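Local coordinates for protein adhesin LabA (Helicobacter pylori, PDB 6GMM) that acts as a lectin-like adhesin, probably attaching the bacterium to LacdiNAc-bearing glycans of the gastric mucosa, at residues 24-29 / 382-387; 76-81 / 221-226; 241-246 / 311-316; 275-280 / 427-432. All blocks are in the same frame, centred on the assembly; numbering follows the deposited sequence.

Contact 1 (24-29 / 382-387)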
loop_
_atom_site.group_PDB
_atom_site.type_symbol
_atom_site.label_atom_id
_atom_site.label_comp_id
_atom_site.label_asym_id
_atom_site.label_seq_id
_atom_site.Cartn_x
_atom_site.Cartn_y
_atom_site.Cartn_z
ATOM N N ALA A 24 -27.698 -13.291 3.785
ATOM C CA ALA A 24 -27.702 -11.868 4.126
ATOM C C ALA A 24 -27.400 -11.010 2.901
ATOM O O ALA A 24 -27.985 -9.940 2.755
ATOM C CB ALA A 24 -26.705 -11.582 5.241
ATOM N N LEU A 25 -26.536 -11.510 1.992
ATOM C CA LEU A 25 -26.184 -10.814 0.757
ATOM C C LEU A 25 -27.315 -10.787 -0.258
ATOM O O LEU A 25 -27.531 -9.750 -0.882
ATOM C CB LEU A 25 -24.888 -11.361 0.122
ATOM C CG LEU A 25 -23.592 -11.022 0.844
ATOM C CD1 LEU A 25 -22.439 -11.873 0.340
ATOM C CD2 LEU A 25 -23.291 -9.543 0.781
ATOM N N ILE A 26 -28.060 -11.907 -0.393
ATOM C CA ILE A 26 -29.170 -12.032 -1.335
ATOM C C ILE A 26 -30.315 -11.118 -0.919
ATOM O O ILE A 26 -30.931 -10.472 -1.777
ATOM C CB ILE A 26 -29.584 -13.506 -1.544
ATOM C CG1 ILE A 26 -28.473 -14.319 -2.249
ATOM C CG2 ILE A 26 -30.910 -13.621 -2.326
ATOM C CD1 ILE A 26 -28.407 -14.192 -3.831
ATOM N N ARG A 27 -30.536 -11.016 0.409
ATOM C CA ARG A 27 -31.528 -10.142 1.016
ATOM C C ARG A 27 -31.105 -8.705 0.720
ATOM O O ARG A 27 -31.896 -7.960 0.139
ATOM C CB ARG A 27 -31.660 -10.422 2.533
ATOM C CG ARG A 27 -32.663 -11.552 2.871
ATOM C CD ARG A 27 -32.246 -12.399 4.075
ATOM N NE ARG A 27 -33.023 -12.092 5.281
ATOM C CZ ARG A 27 -33.627 -12.995 6.057
ATOM N NH1 ARG A 27 -34.308 -12.608 7.129
ATOM N NH2 ARG A 27 -33.557 -14.289 5.767
ATOM N N GLN A 28 -29.818 -8.359 1.002
ATOM C CA GLN A 28 -29.246 -7.035 0.751
ATOM C C GLN A 28 -29.371 -6.625 -0.732
ATOM O O GLN A 28 -29.724 -5.477 -1.011
ATOM C CB GLN A 28 -27.785 -7.011 1.180
ATOM C CG GLN A 28 -27.456 -5.980 2.245
ATOM C CD GLN A 28 -25.964 -5.916 2.523
ATOM O OE1 GLN A 28 -25.247 -6.933 2.544
ATOM N NE2 GLN A 28 -25.459 -4.712 2.765
ATOM N N SER A 29 -29.151 -7.573 -1.672
ATOM C CA SER A 29 -29.224 -7.349 -3.132
ATOM C C SER A 29 -30.588 -6.926 -3.645
ATOM O O SER A 29 -30.699 -6.455 -4.782
ATOM C CB SER A 29 -28.784 -8.594 -3.892
ATOM O OG SER A 29 -27.527 -9.066 -3.453
ATOM N N ALA A 382 -21.780 -5.914 -4.104
ATOM C CA ALA A 382 -21.531 -5.696 -5.526
ATOM C C ALA A 382 -21.279 -7.017 -6.275
ATOM O O ALA A 382 -21.868 -7.213 -7.340
ATOM C CB ALA A 382 -20.376 -4.741 -5.712
ATOM N N TYR A 383 -20.499 -7.957 -5.686
ATOM C CA TYR A 383 -20.286 -9.262 -6.314
ATOM C C TYR A 383 -21.581 -10.068 -6.397
ATOM O O TYR A 383 -21.836 -10.729 -7.410
ATOM C CB TYR A 383 -19.168 -10.062 -5.616
ATOM C CG TYR A 383 -18.928 -11.417 -6.254
ATOM C CD1 TYR A 383 -18.124 -11.546 -7.385
ATOM C CD2 TYR A 383 -19.537 -12.562 -5.751
ATOM C CE1 TYR A 383 -17.905 -12.789 -7.979
ATOM C CE2 TYR A 383 -19.319 -13.813 -6.333
ATOM C CZ TYR A 383 -18.501 -13.921 -7.448
ATOM O OH TYR A 383 -18.295 -15.151 -8.027
ATOM N N THR A 384 -22.405 -10.004 -5.339
ATOM C CA THR A 384 -23.698 -10.713 -5.287
ATOM C C THR A 384 -24.641 -10.146 -6.353
ATOM O O THR A 384 -25.167 -10.931 -7.141
ATOM C CB THR A 384 -24.272 -10.755 -3.853
ATOM O OG1 THR A 384 -23.270 -11.246 -2.955
ATOM C CG2 THR A 384 -25.478 -11.665 -3.732
ATOM N N LEU A 385 -24.814 -8.806 -6.420
ATOM C CA LEU A 385 -25.633 -8.143 -7.450
ATOM C C LEU A 385 -25.124 -8.478 -8.851
ATOM O O LEU A 385 -25.924 -8.730 -9.728
ATOM C CB LEU A 385 -25.602 -6.615 -7.289
ATOM C CG LEU A 385 -26.503 -6.001 -6.251
ATOM C CD1 LEU A 385 -26.153 -4.557 -6.070
ATOM C CD2 LEU A 385 -27.987 -6.119 -6.665
ATOM N N ALA A 386 -23.792 -8.467 -9.067
ATOM C CA ALA A 386 -23.199 -8.787 -10.368
ATOM C C ALA A 386 -23.486 -10.224 -10.804
ATOM O O ALA A 386 -23.593 -10.485 -12.004
ATOM C CB ALA A 386 -21.716 -8.571 -10.319
ATOM N N ASN A 387 -23.625 -11.146 -9.830
ATOM C CA ASN A 387 -23.852 -12.565 -10.119
ATOM C C ASN A 387 -25.081 -13.119 -9.435
ATOM O O ASN A 387 -25.082 -14.299 -9.090
ATOM C CB ASN A 387 -22.617 -13.379 -9.695
ATOM C CG ASN A 387 -21.354 -12.944 -10.366
ATOM O OD1 ASN A 387 -21.012 -13.410 -11.461
ATOM N ND2 ASN A 387 -20.641 -12.038 -9.719
#

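Contact 2 (76-81 / 221-226)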
loop_
_atom_site.group_PDB
_atom_site.type_symbol
_atom_site.label_atom_id
_atom_site.label_comp_id
_atom_site.label_asym_id
_atom_site.label_seq_id
_atom_site.Cartn_x
_atom_site.Cartn_y
_atom_site.Cartn_z
ATOM N N MET A 76 23.520 8.393 3.991
ATOM C CA MET A 76 24.798 7.673 3.857
ATOM C C MET A 76 25.691 8.051 2.610
ATOM O O MET A 76 26.799 7.526 2.507
ATOM C CB MET A 76 24.598 6.151 3.949
ATOM C CG MET A 76 23.484 5.616 3.095
ATOM S SD MET A 76 23.925 5.636 1.350
ATOM C CE MET A 76 25.003 4.141 1.278
ATOM N N SER A 77 25.234 8.944 1.708
ATOM C CA SER A 77 25.981 9.360 0.510
ATOM C C SER A 77 27.364 9.958 0.852
ATOM O O SER A 77 28.362 9.689 0.157
ATOM C CB SER A 77 25.162 10.344 -0.313
ATOM O OG SER A 77 24.864 11.515 0.439
ATOM N N TYR A 78 27.434 10.702 1.978
ATOM C CA TYR A 78 28.675 11.277 2.449
ATOM C C TYR A 78 29.738 10.219 2.724
ATOM O O TYR A 78 30.910 10.499 2.525
ATOM C CB TYR A 78 28.437 12.179 3.675
ATOM C CG TYR A 78 28.440 11.483 5.013
ATOM C CD1 TYR A 78 27.298 10.860 5.497
ATOM C CD2 TYR A 78 29.570 11.499 5.826
ATOM C CE1 TYR A 78 27.290 10.232 6.743
ATOM C CE2 TYR A 78 29.575 10.875 7.072
ATOM C CZ TYR A 78 28.437 10.225 7.521
ATOM O OH TYR A 78 28.443 9.608 8.751
ATOM N N ALA A 79 29.374 9.037 3.184
ATOM C CA ALA A 79 30.391 8.032 3.469
ATOM C C ALA A 79 30.657 7.093 2.287
ATOM O O ALA A 79 31.371 6.098 2.432
ATOM C CB ALA A 79 30.026 7.255 4.722
ATOM N N ILE A 80 30.108 7.411 1.111
ATOM C CA ILE A 80 30.364 6.581 -0.066
ATOM C C ILE A 80 31.711 6.969 -0.629
ATOM O O ILE A 80 31.930 8.152 -0.949
ATOM C CB ILE A 80 29.260 6.700 -1.148
ATOM C CG1 ILE A 80 27.974 6.016 -0.707
ATOM C CG2 ILE A 80 29.763 6.153 -2.511
ATOM C CD1 ILE A 80 26.783 6.451 -1.494
ATOM N N SER A 81 32.609 5.956 -0.767
ATOM C CA SER A 81 33.964 6.046 -1.309
ATOM C C SER A 81 33.992 7.091 -2.440
ATOM O O SER A 81 33.223 6.953 -3.402
ATOM C CB SER A 81 34.415 4.679 -1.810
ATOM O OG SER A 81 35.822 4.605 -1.689
ATOM N N SER A 221 29.325 1.372 14.103
ATOM C CA SER A 221 29.393 1.953 12.755
ATOM C C SER A 221 29.246 3.478 12.785
ATOM O O SER A 221 29.257 4.074 13.863
ATOM C CB SER A 221 28.311 1.366 11.854
ATOM O OG SER A 221 27.104 2.093 12.002
ATOM N N LEU A 222 29.090 4.098 11.596
ATOM C CA LEU A 222 28.898 5.532 11.439
ATOM C C LEU A 222 27.489 5.976 11.776
ATOM O O LEU A 222 27.279 7.181 11.966
ATOM C CB LEU A 222 29.219 5.980 10.004
ATOM C CG LEU A 222 30.673 5.972 9.574
ATOM C CD1 LEU A 222 30.755 6.089 8.079
ATOM C CD2 LEU A 222 31.468 7.089 10.238
ATOM N N TRP A 223 26.511 5.026 11.798
ATOM C CA TRP A 223 25.115 5.313 12.086
ATOM C C TRP A 223 24.605 4.459 13.234
ATOM O O TRP A 223 24.909 3.261 13.306
ATOM C CB TRP A 223 24.225 5.065 10.845
ATOM C CG TRP A 223 24.794 5.569 9.545
ATOM C CD1 TRP A 223 24.454 6.714 8.884
ATOM C CD2 TRP A 223 25.733 4.885 8.706
ATOM N NE1 TRP A 223 25.171 6.815 7.710
ATOM C CE2 TRP A 223 25.960 5.703 7.574
ATOM C CE3 TRP A 223 26.444 3.677 8.822
ATOM C CZ2 TRP A 223 26.889 5.366 6.581
ATOM C CZ3 TRP A 223 27.365 3.348 7.840
ATOM C CH2 TRP A 223 27.578 4.184 6.735
ATOM N N GLU A 224 23.779 5.063 14.104
ATOM C CA GLU A 224 23.103 4.353 15.199
ATOM C C GLU A 224 22.106 3.393 14.565
ATOM O O GLU A 224 21.532 3.722 13.526
ATOM C CB GLU A 224 22.350 5.338 16.104
ATOM C CG GLU A 224 23.258 6.165 16.997
ATOM C CD GLU A 224 23.935 5.413 18.129
ATOM O OE1 GLU A 224 23.445 4.327 18.516
ATOM O OE2 GLU A 224 24.945 5.932 18.651
ATOM N N GLY A 225 21.952 2.204 15.142
ATOM C CA GLY A 225 21.011 1.209 14.625
ATOM C C GLY A 225 21.534 0.357 13.483
ATOM O O GLY A 225 20.917 -0.661 13.161
ATOM N N ILE A 226 22.673 0.762 12.860
ATOM C CA ILE A 226 23.339 0.041 11.785
ATOM C C ILE A 226 24.559 -0.651 12.407
ATOM O O ILE A 226 25.473 0.011 12.891
ATOM C CB ILE A 226 23.721 1.015 10.639
ATOM C CG1 ILE A 226 22.461 1.691 9.999
ATOM C CG2 ILE A 226 24.625 0.358 9.597
ATOM C CD1 ILE A 226 21.452 0.798 9.234
#

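Contact 3 (241-246 / 311-316)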
loop_
_atom_site.group_PDB
_atom_site.type_symbol
_atom_site.label_atom_id
_atom_site.label_comp_id
_atom_site.label_asym_id
_atom_site.label_seq_id
_atom_site.Cartn_x
_atom_site.Cartn_y
_atom_site.Cartn_z
ATOM N N GLU A 241 17.815 -2.404 5.134
ATOM C CA GLU A 241 17.223 -1.104 4.822
ATOM C C GLU A 241 16.918 -0.944 3.346
ATOM O O GLU A 241 15.839 -0.476 3.013
ATOM C CB GLU A 241 18.064 0.048 5.364
ATOM C CG GLU A 241 18.146 0.072 6.885
ATOM C CD GLU A 241 18.902 -1.070 7.548
ATOM O OE1 GLU A 241 19.870 -1.590 6.945
ATOM O OE2 GLU A 241 18.500 -1.466 8.665
ATOM N N ILE A 242 17.826 -1.386 2.463
ATOM C CA ILE A 242 17.591 -1.382 1.007
ATOM C C ILE A 242 16.375 -2.303 0.717
ATOM O O ILE A 242 15.465 -1.906 -0.003
ATOM C CB ILE A 242 18.865 -1.861 0.257
ATOM C CG1 ILE A 242 20.013 -0.816 0.362
ATOM C CG2 ILE A 242 18.574 -2.258 -1.200
ATOM C CD1 ILE A 242 21.395 -1.407 0.130
ATOM N N SER A 243 16.364 -3.512 1.303
ATOM C CA SER A 243 15.286 -4.460 1.064
ATOM C C SER A 243 13.917 -3.885 1.470
ATOM O O SER A 243 12.992 -3.885 0.642
ATOM C CB SER A 243 15.561 -5.803 1.736
ATOM O OG SER A 243 14.555 -6.747 1.395
ATOM N N ALA A 244 13.829 -3.322 2.706
ATOM C CA ALA A 244 12.600 -2.724 3.237
ATOM C C ALA A 244 12.124 -1.600 2.344
ATOM O O ALA A 244 10.934 -1.486 2.100
ATOM C CB ALA A 244 12.844 -2.191 4.635
ATOM N N ILE A 245 13.044 -0.798 1.822
ATOM C CA ILE A 245 12.658 0.347 1.007
ATOM C C ILE A 245 12.171 -0.090 -0.365
ATOM O O ILE A 245 11.200 0.478 -0.867
ATOM C CB ILE A 245 13.774 1.428 0.954
ATOM C CG1 ILE A 245 14.085 1.963 2.393
ATOM C CG2 ILE A 245 13.344 2.563 0.013
ATOM C CD1 ILE A 245 15.334 2.959 2.500
ATOM N N GLN A 246 12.827 -1.099 -0.963
ATOM C CA GLN A 246 12.431 -1.648 -2.270
ATOM C C GLN A 246 11.012 -2.154 -2.248
ATOM O O GLN A 246 10.248 -1.843 -3.166
ATOM C CB GLN A 246 13.381 -2.770 -2.720
ATOM C CG GLN A 246 14.779 -2.235 -3.106
ATOM C CD GLN A 246 14.858 -1.660 -4.505
ATOM O OE1 GLN A 246 15.677 -2.122 -5.316
ATOM N NE2 GLN A 246 14.089 -0.573 -4.799
ATOM N N PHE A 311 8.411 -0.818 6.324
ATOM C CA PHE A 311 9.105 0.238 7.041
ATOM C C PHE A 311 9.546 -0.193 8.458
ATOM O O PHE A 311 10.623 0.196 8.912
ATOM C CB PHE A 311 8.248 1.512 7.112
ATOM C CG PHE A 311 9.021 2.651 7.744
ATOM C CD1 PHE A 311 9.958 3.364 7.012
ATOM C CD2 PHE A 311 8.888 2.935 9.098
ATOM C CE1 PHE A 311 10.714 4.372 7.609
ATOM C CE2 PHE A 311 9.637 3.947 9.695
ATOM C CZ PHE A 311 10.545 4.659 8.950
ATOM N N GLU A 312 8.758 -1.021 9.124
ATOM C CA GLU A 312 9.046 -1.456 10.489
ATOM C C GLU A 312 10.120 -2.530 10.568
ATOM O O GLU A 312 10.524 -2.879 11.679
ATOM C CB GLU A 312 7.768 -1.878 11.231
ATOM C CG GLU A 312 6.905 -0.699 11.654
ATOM C CD GLU A 312 5.594 -1.045 12.338
ATOM O OE1 GLU A 312 5.377 -2.232 12.680
ATOM O OE2 GLU A 312 4.797 -0.106 12.566
ATOM N N ARG A 313 10.642 -3.003 9.401
ATOM C CA ARG A 313 11.782 -3.935 9.379
ATOM C C ARG A 313 13.048 -3.139 9.690
ATOM O O ARG A 313 14.056 -3.719 10.095
ATOM C CB ARG A 313 11.949 -4.619 8.025
ATOM C CG ARG A 313 10.807 -5.533 7.643
ATOM C CD ARG A 313 10.913 -5.907 6.181
ATOM N NE ARG A 313 12.247 -6.416 5.875
ATOM C CZ ARG A 313 12.678 -6.719 4.657
ATOM N NH1 ARG A 313 11.874 -6.583 3.609
ATOM N NH2 ARG A 313 13.904 -7.185 4.480
ATOM N N ILE A 314 12.995 -1.805 9.470
ATOM C CA ILE A 314 14.083 -0.861 9.734
ATOM C C ILE A 314 14.149 -0.651 11.263
ATOM O O ILE A 314 13.121 -0.316 11.865
ATOM C CB ILE A 314 13.883 0.489 8.966
ATOM C CG1 ILE A 314 13.687 0.249 7.431
ATOM C CG2 ILE A 314 14.997 1.498 9.294
ATOM C CD1 ILE A 314 13.824 1.476 6.484
ATOM N N PRO A 315 15.335 -0.830 11.907
ATOM C CA PRO A 315 15.399 -0.667 13.371
ATOM C C PRO A 315 15.074 0.743 13.828
ATOM O O PRO A 315 15.504 1.714 13.214
ATOM C CB PRO A 315 16.836 -1.063 13.732
ATOM C CG PRO A 315 17.556 -1.121 12.486
ATOM C CD PRO A 315 16.629 -1.268 11.353
ATOM N N ALA A 316 14.282 0.840 14.892
ATOM C CA ALA A 316 13.855 2.098 15.494
ATOM C C ALA A 316 14.994 3.109 15.762
ATOM O O ALA A 316 14.770 4.294 15.536
ATOM C CB ALA A 316 13.065 1.823 16.767
#

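Contact 4 (275-280 / 427-432)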
loop_
_atom_site.group_PDB
_atom_site.type_symbol
_atom_site.label_atom_id
_atom_site.label_comp_id
_atom_site.label_asym_id
_atom_site.label_seq_id
_atom_site.Cartn_x
_atom_site.Cartn_y
_atom_site.Cartn_z
ATOM N N GLY A 275 -38.887 3.893 -3.528
ATOM C CA GLY A 275 -40.318 3.642 -3.665
ATOM C C GLY A 275 -40.664 2.562 -4.673
ATOM O O GLY A 275 -41.653 1.864 -4.494
ATOM N N LYS A 276 -39.855 2.413 -5.740
ATOM C CA LYS A 276 -40.068 1.429 -6.807
ATOM C C LYS A 276 -39.430 0.087 -6.463
ATOM O O LYS A 276 -38.511 0.022 -5.632
ATOM C CB LYS A 276 -39.499 1.954 -8.138
ATOM N N THR A 277 -39.926 -0.988 -7.101
ATOM C CA THR A 277 -39.395 -2.338 -6.917
ATOM C C THR A 277 -38.052 -2.430 -7.645
ATOM O O THR A 277 -37.928 -1.930 -8.766
ATOM C CB THR A 277 -40.415 -3.378 -7.445
ATOM O OG1 THR A 277 -41.638 -3.239 -6.724
ATOM C CG2 THR A 277 -39.928 -4.817 -7.315
ATOM N N PHE A 278 -37.054 -3.053 -7.011
ATOM C CA PHE A 278 -35.739 -3.255 -7.642
ATOM C C PHE A 278 -35.637 -4.715 -8.055
ATOM O O PHE A 278 -35.813 -5.619 -7.227
ATOM C CB PHE A 278 -34.563 -2.841 -6.711
ATOM C CG PHE A 278 -33.160 -3.110 -7.226
ATOM C CD1 PHE A 278 -32.515 -2.194 -8.053
ATOM C CD2 PHE A 278 -32.470 -4.260 -6.851
ATOM C CE1 PHE A 278 -31.219 -2.442 -8.527
ATOM C CE2 PHE A 278 -31.194 -4.524 -7.349
ATOM C CZ PHE A 278 -30.557 -3.596 -8.160
ATOM N N ASN A 279 -35.406 -4.942 -9.347
ATOM C CA ASN A 279 -35.247 -6.278 -9.898
ATOM C C ASN A 279 -33.739 -6.598 -9.953
ATOM O O ASN A 279 -33.010 -6.033 -10.773
ATOM C CB ASN A 279 -35.911 -6.390 -11.272
ATOM C CG ASN A 279 -35.829 -7.768 -11.891
ATOM O OD1 ASN A 279 -35.067 -8.653 -11.462
ATOM N ND2 ASN A 279 -36.576 -7.955 -12.955
ATOM N N PRO A 280 -33.257 -7.504 -9.075
ATOM C CA PRO A 280 -31.815 -7.816 -9.063
ATOM C C PRO A 280 -31.303 -8.534 -10.308
ATOM O O PRO A 280 -30.113 -8.578 -10.540
ATOM C CB PRO A 280 -31.642 -8.674 -7.806
ATOM C CG PRO A 280 -32.955 -9.198 -7.514
ATOM C CD PRO A 280 -33.989 -8.264 -8.046
ATOM N N SER A 427 -43.851 -12.714 -5.246
ATOM C CA SER A 427 -42.633 -11.898 -5.299
ATOM C C SER A 427 -42.536 -11.007 -6.540
ATOM O O SER A 427 -42.340 -11.527 -7.645
ATOM C CB SER A 427 -41.378 -12.766 -5.180
ATOM O OG SER A 427 -40.185 -12.009 -5.352
ATOM N N PRO A 428 -42.626 -9.664 -6.378
ATOM C CA PRO A 428 -42.474 -8.783 -7.548
ATOM C C PRO A 428 -41.038 -8.750 -8.082
ATOM O O PRO A 428 -40.836 -8.369 -9.236
ATOM C CB PRO A 428 -42.940 -7.416 -7.034
ATOM C CG PRO A 428 -42.709 -7.455 -5.581
ATOM C CD PRO A 428 -42.847 -8.888 -5.139
ATOM N N GLN A 429 -40.056 -9.180 -7.249
ATOM C CA GLN A 429 -38.602 -9.212 -7.540
ATOM C C GLN A 429 -38.125 -10.524 -8.189
ATOM O O GLN A 429 -37.005 -10.578 -8.679
ATOM C CB GLN A 429 -37.793 -8.950 -6.254
ATOM C CG GLN A 429 -38.053 -7.575 -5.655
ATOM C CD GLN A 429 -37.394 -7.353 -4.320
ATOM O OE1 GLN A 429 -37.679 -8.043 -3.325
ATOM N NE2 GLN A 429 -36.542 -6.328 -4.262
ATOM N N GLY A 430 -38.950 -11.572 -8.155
ATOM C CA GLY A 430 -38.595 -12.872 -8.717
ATOM C C GLY A 430 -37.795 -13.773 -7.795
ATOM O O GLY A 430 -37.095 -14.684 -8.260
ATOM N N ILE A 431 -37.891 -13.507 -6.479
ATOM C CA ILE A 431 -37.252 -14.273 -5.407
ATOM C C ILE A 431 -38.396 -15.092 -4.778
ATOM O O ILE A 431 -38.961 -14.726 -3.737
ATOM C CB ILE A 431 -36.474 -13.364 -4.395
ATOM C CG1 ILE A 431 -35.431 -12.472 -5.123
ATOM C CG2 ILE A 431 -35.801 -14.206 -3.282
ATOM C CD1 ILE A 431 -35.163 -11.129 -4.438
ATOM N N GLN A 432 -38.764 -16.175 -5.481
ATOM C CA GLN A 432 -39.856 -17.083 -5.117
ATOM C C GLN A 432 -39.597 -17.866 -3.826
ATOM O O GLN A 432 -40.550 -18.324 -3.202
ATOM C CB GLN A 432 -40.218 -18.028 -6.283
ATOM C CG GLN A 432 -39.103 -18.974 -6.741
ATOM C CD GLN A 432 -38.254 -18.383 -7.843
ATOM O OE1 GLN A 432 -38.644 -18.360 -9.016
ATOM N NE2 GLN A 432 -37.064 -17.914 -7.496
#

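Contact 1 (24-29 / 382-387)
Thr384 lays its methyl group between two residues of the facing helix end: CG2 lies 3.3 Å from Ser29 OG and 3.9 Å from Ile26 CD1. This is helix-on-helix packing within the elongated, largely helical body of a SabA-type adhesin, where the C-terminal end of helix 4-28 meets the last turn of helix 369-386. No hydrogen bond crosses between the two segments, and the contact rests on small and branched side chains.

The threonine hydroxyl is turned along its own helix. With OG1 anti to its carbonyl carbon (chi1 -51°), it bonds back to Asn380 O, and CG2 is the branch directed at the neighbour. OG1 still fits against Leu25, whose CD1 comes to 3.5 Å from it. The side chains of Leu25 and Thr384 run nearly perpendicular to each other, as do those of Ile26 and Thr384. Ile26 reaches the methyl with CD1 alone, and the isoleucine side chain also packs on Phe388, Gln391 and Tyr392 of helix 388-408.

Next to Thr384 in sequence, Leu385 meets Ser29, one turn on from Leu25, with its CD2 branch. This CD2 lies 3.3 Å from Ser29 O and 3.8 Å from Ser29 CB, and the leucine side chain also packs on Ala284, Phe286 and Ala287.

Ser29 is buried, yet its hydroxyl bonds back to the chain one turn earlier. Leu25 O receives Ser29 OG at 2.7 Å and Ser29 N at 2.8 Å, the two donors arriving from opposite faces of the carbonyl plane.

Contact 2 (76-81 / 221-226)
Trp223 points its indole at the loop that follows helix 57-76 and slants against three residues at once. The benzo part of the ring leads: CZ2 lies 3.6 Å from Met76 CB and 4.1 Å from Ala79 CB. NE1 lies 3.9 Å from Met76 CB, and Tyr78 CE1 approaches the same nitrogen obliquely. NE1 has its own polar partner in Val75 O, a hydrogen bond to the last part of helix 57-76 that should restrain the rotation of the indole.

Tyr78 and Trp223 run past each other in opposite directions, and their rings meet obliquely without stacking. The tyrosine CG sits between its backbone N and carbonyl carbon (chi1 87°), which folds the ring back over its own chain and places Ala79 CB 4.2 Å above the ring centre. The phenol end then reaches Leu222, with OH 3.9 Å from Leu222 CB. Leu222 in turn touches Ala79: its CD1 lies 3.6 Å from Ala79 CB, while its CB rests 3.7 Å above the indole plane, toward the rim.

Met76 contributes its CB and then bends away at chi2 and chi3; the side chain also touches Ala234. Further aromatic partners surround the pair, since Phe238 meets Trp223 edge-to-face and His327 does the same with Tyr78.

The tryptophan is presented by two turns in the loop between Cys206 and Cys235, which are joined by a disulfide: Ser221 OG accepts from Trp223 N in an ST turn, and a type II beta turn with glycine at its third position runs from Trp223 to Ile226.

Contact 3 (241-246 / 311-316)
Arg313 lies along the flank of helix 239-264 and meets Ser243 and Ala244 there. Near its root, Arg313 CB is 4.3 Å from Ala244 CB. The chain runs out straight at first and then bends at chi3 (52°), which carries the guanidinium across the helix surface. There one face of the group rests above Ala244 N, 3.8 Å from the plane and toward the rim. Its edge is directed at Ser243 OG. NH2 donates to that oxygen weakly over 3.2 Å, and NH1 makes a longer and more bent weak bond over 3.5 Å. The firmer partner of NH1 is Asp247, with which it forms a salt bridge one turn along from Ser243.

Next to the arginine, segment 311-316 turns apolar. Ile314, closing a type I beta turn that starts at Phe311, places CG1 3.8 Å from Ala244 CB and CD1 4.1 Å from Ile245 CG1. Glu241, one turn before Ile245 on the helix and bent at chi2, lays OE2 3.3 Å from Pro315 CD, crossing the proline ring at about a right angle. The loop between helices 287-311 and 316-323 is packed in this way on the side of helix 239-264, and Arg313 O is held by Asn240 ND2.

The arginine charge is probably balanced mainly by Asp247, while its weak bonds to Ser243 add little beside the apolar packing of Ala244, Ile245 and Ile314.

Contact 4 (275-280 / 427-432)
A single hydrogen bond spans the two loops: Gln429 NE2 donates to Phe278 O over 3.1 Å at an N-H...O angle of 153°. The donor approaches in the plane of the carbonyl, whereas the acceptor lies 15° out of the glutamine amide plane. A second hydrogen bond from the same NE2 goes to Ala30 O, so this amide nitrogen ties three loops together.

Apolar packing flanks the bond. Thr277 CG2, anti to its backbone N, lies 3.7 Å from Gln429 CG and 4.0 Å from Pro428 CB. Beyond the bond, Pro280 CG comes within 4.3 Å of Ile431 CD1, and both residues also rest on Phe388 of helix 388-408. Segment 427-432 lies in the loop connecting strands 419-423 and 433-437 of a beta hairpin, so contact 4 fastens the hairpin end to the loop leading into helix 287-311.

Polar bonds inside the hairpin loop shape its bend. Ser427 OG accepts from Ile431 N at 3.0 Å, with weak bonds from Gln429 N and Gly430 N. The carbonyl oxygen of Gly430 is hydrogen-bonded to the hydroxyl of Tyr281.

The four contacts form two pairs on opposite sides of the chain's centre. Contacts 1 and 4, with centres about 13 Å apart, touch through Phe278, whose CE2 lies 3.2 Å from Ser29 O and 3.6 Å from Leu385 CD2; along the chain their segments interleave. Contacts 2 and 3, about 15 Å apart between centres, meet where Gly225 O lies 3.5 Å from Pro315 CG and where Ile226 packs on Glu241. The pairs are far apart: contacts 1 and 2 are about 56 Å from centre to centre, and contacts 2 and 4 about 68 Å. Both contacts 2 and 3 fall within the chain span bracketed by contact 1.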